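Long-range contact in B- and T-lymphocyte attenuator (Mus musculus, PDB 1XAU), which acts as an inhibitory receptor on lymphocytes, dampening antigen receptor signalling through SHP-1 and SHP-2 and interacting with the TNF-receptor family member HVEM: residues C12-R20 / C36-V47. Residues are numbered along the deposited sequence; the frame is centred on the assembly and turned at random.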
loop_
_atom_site.group_PDB
_atom_site.type_symbol
_atom_site.label_atom_id
_atom_site.label_comp_id
_atom_site.label_asym_id
_atom_site.label_seq_id
_atom_site.Cartn_x
_atom_site.Cartn_y
_atom_site.Cartn_z
ATOM N N CYS A 12 7.578 14.057 16.595
ATOM C CA CYS A 12 6.547 13.306 15.769
ATOM C C CYS A 12 6.499 13.930 14.352
ATOM O O CYS A 12 6.500 15.155 14.204
ATOM C CB CYS A 12 5.165 13.403 16.476
ATOM S SG CYS A 12 3.813 12.406 15.735
ATOM N N GLU A 13 6.504 13.093 13.309
ATOM C CA GLU A 13 6.444 13.583 11.916
ATOM C C GLU A 13 5.588 12.510 11.231
ATOM O O GLU A 13 5.621 11.357 11.677
ATOM C CB GLU A 13 7.864 13.659 11.276
ATOM C CG GLU A 13 8.770 12.435 11.549
ATOM C CD GLU A 13 10.063 12.393 10.679
ATOM O OE1 GLU A 13 9.995 12.669 9.441
ATOM O OE2 GLU A 13 11.144 12.058 11.219
ATOM N N VAL A 14 4.809 12.865 10.212
ATOM C CA VAL A 14 3.951 11.842 9.545
ATOM C C VAL A 14 4.870 11.002 8.674
ATOM O O VAL A 14 5.659 11.553 7.898
ATOM C CB VAL A 14 2.859 12.498 8.655
ATOM C CG1 VAL A 14 2.176 11.454 7.766
ATOM C CG2 VAL A 14 1.768 13.199 9.574
ATOM N N GLN A 15 4.804 9.682 8.820
ATOM C CA GLN A 15 5.684 8.852 8.018
ATOM C C GLN A 15 4.916 7.656 7.472
ATOM O O GLN A 15 4.038 7.155 8.150
ATOM C CB GLN A 15 6.777 8.245 8.877
ATOM C CG GLN A 15 7.562 9.175 9.666
ATOM C CD GLN A 15 8.764 8.478 10.291
ATOM O OE1 GLN A 15 8.630 7.595 11.177
ATOM N NE2 GLN A 15 9.957 8.850 9.800
ATOM N N LEU A 16 5.336 7.162 6.308
ATOM C CA LEU A 16 4.733 5.930 5.713
ATOM C C LEU A 16 5.908 4.947 5.800
ATOM O O LEU A 16 6.997 5.180 5.234
ATOM C CB LEU A 16 4.332 6.232 4.263
ATOM C CG LEU A 16 3.322 7.343 4.120
ATOM C CD1 LEU A 16 2.932 7.482 2.630
ATOM C CD2 LEU A 16 2.058 7.058 4.949
ATOM N N ASN A 17 5.686 3.877 6.563
ATOM C CA ASN A 17 6.740 2.982 6.931
ATOM C C ASN A 17 6.828 1.558 6.374
ATOM O O ASN A 17 7.092 0.614 7.100
ATOM C CB ASN A 17 6.822 2.970 8.467
ATOM C CG ASN A 17 7.346 4.314 9.044
ATOM O OD1 ASN A 17 8.040 5.054 8.360
ATOM N ND2 ASN A 17 7.046 4.603 10.318
ATOM N N ILE A 18 6.601 1.403 5.080
ATOM C CA ILE A 18 6.809 0.092 4.461
ATOM C C ILE A 18 8.352 -0.058 4.566
ATOM O O ILE A 18 9.061 0.924 4.332
ATOM C CB ILE A 18 6.400 0.188 2.991
ATOM C CG1 ILE A 18 4.874 0.229 2.919
ATOM C CG2 ILE A 18 7.001 -0.988 2.133
ATOM C CD1 ILE A 18 4.346 0.390 1.473
ATOM N N LYS A 19 8.854 -1.240 4.901
ATOM C CA LYS A 19 10.318 -1.434 4.959
ATOM C C LYS A 19 10.957 -1.388 3.601
ATOM O O LYS A 19 10.368 -1.871 2.631
ATOM C CB LYS A 19 10.647 -2.783 5.590
ATOM C CG LYS A 19 10.730 -2.707 7.114
ATOM C CD LYS A 19 11.141 -4.074 7.710
ATOM C CE LYS A 19 12.605 -4.052 8.167
ATOM N NZ LYS A 19 12.883 -2.898 9.164
ATOM N N ARG A 20 12.174 -0.855 3.536
ATOM C CA ARG A 20 12.904 -0.761 2.270
ATOM C C ARG A 20 13.121 -2.151 1.691
ATOM O O ARG A 20 13.291 -3.089 2.423
ATOM C CB ARG A 20 14.265 -0.110 2.494
ATOM C CG ARG A 20 14.888 0.469 1.235
ATOM C CD ARG A 20 16.375 0.804 1.518
ATOM N NE ARG A 20 16.668 2.236 1.458
ATOM C CZ ARG A 20 16.456 3.014 0.392
ATOM N NH1 ARG A 20 15.938 2.484 -0.721
ATOM N NH2 ARG A 20 16.722 4.332 0.448
ATOM N N CYS A 36 0.682 -0.781 4.748
ATOM C CA CYS A 36 1.478 0.463 4.813
ATOM C C CYS A 36 1.354 1.017 6.225
ATOM O O CYS A 36 0.352 1.648 6.531
ATOM C CB CYS A 36 0.908 1.405 3.764
ATOM S SG CYS A 36 1.339 3.174 3.797
ATOM N N PRO A 37 2.304 0.728 7.114
ATOM C CA PRO A 37 2.222 1.263 8.499
ATOM C C PRO A 37 2.281 2.817 8.406
ATOM O O PRO A 37 3.062 3.368 7.619
ATOM C CB PRO A 37 3.474 0.709 9.150
ATOM C CG PRO A 37 3.735 -0.523 8.467
ATOM C CD PRO A 37 3.491 -0.154 6.991
ATOM N N VAL A 38 1.479 3.526 9.178
ATOM C CA VAL A 38 1.451 4.988 9.116
ATOM C C VAL A 38 1.628 5.601 10.485
ATOM O O VAL A 38 0.804 5.319 11.409
ATOM C CB VAL A 38 0.090 5.513 8.548
ATOM C CG1 VAL A 38 0.113 7.030 8.347
ATOM C CG2 VAL A 38 -0.214 4.791 7.159
ATOM N N LYS A 39 2.685 6.394 10.637
ATOM C CA LYS A 39 2.907 7.108 11.905
ATOM C C LYS A 39 2.344 8.542 11.712
ATOM O O LYS A 39 2.674 9.223 10.770
ATOM C CB LYS A 39 4.408 7.219 12.226
ATOM C CG LYS A 39 4.681 7.969 13.560
ATOM C CD LYS A 39 6.215 8.167 13.748
ATOM C CE LYS A 39 6.570 8.688 15.142
ATOM N NZ LYS A 39 5.816 9.941 15.533
ATOM N N TYR A 40 1.448 9.001 12.569
ATOM C CA TYR A 40 0.954 10.363 12.381
ATOM C C TYR A 40 0.795 10.949 13.773
ATOM O O TYR A 40 0.893 10.190 14.752
ATOM C CB TYR A 40 -0.333 10.413 11.550
ATOM C CG TYR A 40 -1.492 9.681 12.127
ATOM C CD1 TYR A 40 -2.402 10.319 12.983
ATOM C CD2 TYR A 40 -1.724 8.365 11.778
ATOM C CE1 TYR A 40 -3.543 9.618 13.477
ATOM C CE2 TYR A 40 -2.819 7.679 12.232
ATOM C CZ TYR A 40 -3.731 8.310 13.080
ATOM O OH TYR A 40 -4.828 7.570 13.457
ATOM N N CYS A 41 0.612 12.259 13.831
ATOM C CA CYS A 41 0.604 12.978 15.084
ATOM C C CYS A 41 -0.740 13.328 15.655
ATOM O O CYS A 41 -0.967 13.070 16.823
ATOM C CB CYS A 41 1.497 14.218 14.950
ATOM S SG CYS A 41 3.122 13.649 14.261
ATOM N N VAL A 42 -1.618 13.885 14.848
ATOM C CA VAL A 42 -2.916 14.229 15.382
ATOM C C VAL A 42 -3.956 13.534 14.528
ATOM O O VAL A 42 -4.492 12.517 14.943
ATOM C CB VAL A 42 -3.030 15.762 15.417
ATOM C CG1 VAL A 42 -4.430 16.175 15.872
ATOM C CG2 VAL A 42 -1.995 16.265 16.411
ATOM N N HIS A 43 -4.205 14.036 13.328
ATOM C CA HIS A 43 -5.207 13.428 12.477
ATOM C C HIS A 43 -4.625 12.480 11.446
ATOM O O HIS A 43 -3.525 12.694 10.989
ATOM C CB HIS A 43 -5.973 14.528 11.790
ATOM C CG HIS A 43 -6.749 15.357 12.759
ATOM N ND1 HIS A 43 -6.612 16.732 12.850
ATOM C CD2 HIS A 43 -7.639 14.989 13.714
ATOM C CE1 HIS A 43 -7.409 17.169 13.816
ATOM N NE2 HIS A 43 -8.039 16.138 14.352
ATOM N N ARG A 44 -5.394 11.451 11.123
ATOM C CA ARG A 44 -4.962 10.414 10.184
ATOM C C ARG A 44 -4.946 10.975 8.789
ATOM O O ARG A 44 -5.914 11.614 8.289
ATOM C CB ARG A 44 -5.903 9.197 10.330
ATOM C CG ARG A 44 -5.421 7.951 9.655
ATOM C CD ARG A 44 -6.283 6.802 10.233
ATOM N NE ARG A 44 -7.496 6.784 9.440
ATOM C CZ ARG A 44 -8.505 5.933 9.637
ATOM N NH1 ARG A 44 -8.411 5.017 10.609
ATOM N NH2 ARG A 44 -9.608 6.045 8.886
ATOM N N PRO A 45 -3.836 10.799 8.101
ATOM C CA PRO A 45 -3.772 11.332 6.723
ATOM C C PRO A 45 -4.635 10.507 5.720
ATOM O O PRO A 45 -4.977 9.414 6.042
ATOM C CB PRO A 45 -2.271 11.217 6.367
ATOM C CG PRO A 45 -1.786 10.178 7.260
ATOM C CD PRO A 45 -2.513 10.372 8.582
ATOM N N ASN A 46 -4.990 11.065 4.553
ATOM C CA ASN A 46 -5.766 10.318 3.539
ATOM C C ASN A 46 -4.594 9.712 2.750
ATOM O O ASN A 46 -3.853 10.412 2.080
ATOM C CB ASN A 46 -6.530 11.262 2.600
ATOM C CG ASN A 46 -7.337 10.515 1.521
ATOM O OD1 ASN A 46 -7.371 9.262 1.457
ATOM N ND2 ASN A 46 -8.042 11.281 0.690
ATOM N N VAL A 47 -4.457 8.412 2.831
ATOM C CA VAL A 47 -3.351 7.769 2.154
ATOM C C VAL A 47 -3.857 7.035 0.929
ATOM O O VAL A 47 -4.967 6.500 0.993
ATOM C CB VAL A 47 -2.764 6.731 3.072
ATOM C CG1 VAL A 47 -1.555 5.994 2.367
ATOM C CG2 VAL A 47 -2.255 7.440 4.378
#
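Leu16 and Val38 are neighbours on the inward face of an antiparallel edge pair in the immunoglobulin beta sandwich of the receptor's ectodomain, the short strand 15-16 running along strand 32-39. Leu16 CD2 nestles against both methyls of Val38, 3.9 Å from CG2, and also reaches Cys36 SG at 4.1 Å, the sulfur that forms the core disulfide with Cys96 of the other sheet. Two residues on, Ile18 CG1 packs on Cys36 CB; two residues back, Val14 divides its branches: CG2 rests on Tyr40 CB and CG1 on Pro45 CG. On the other face Gln15 and Lys39 run alongside each other, with Gln15 OE1 beside Lys39 CD at 3.6 Å. Their backbones exchange two hydrogen bonds as a hydrogen-bonded pair, and a third, nearly straight at 176°, runs from Asn17 N to Pro37 O with the donor tilted from the carbonyl plane. Lys39 leaves the backbone with CG anti to N (chi1 180°), stays extended past Glu13 O, then bends at its last torsion toward the second disulfide. That bond joins the start of 12-20 to the chain just after strand 32-39: Cys12 SG meets Cys41 SG at 2.0 Å with chi3 -107°, and Lys39 NZ sits 3.2 Å from Cys12 SG.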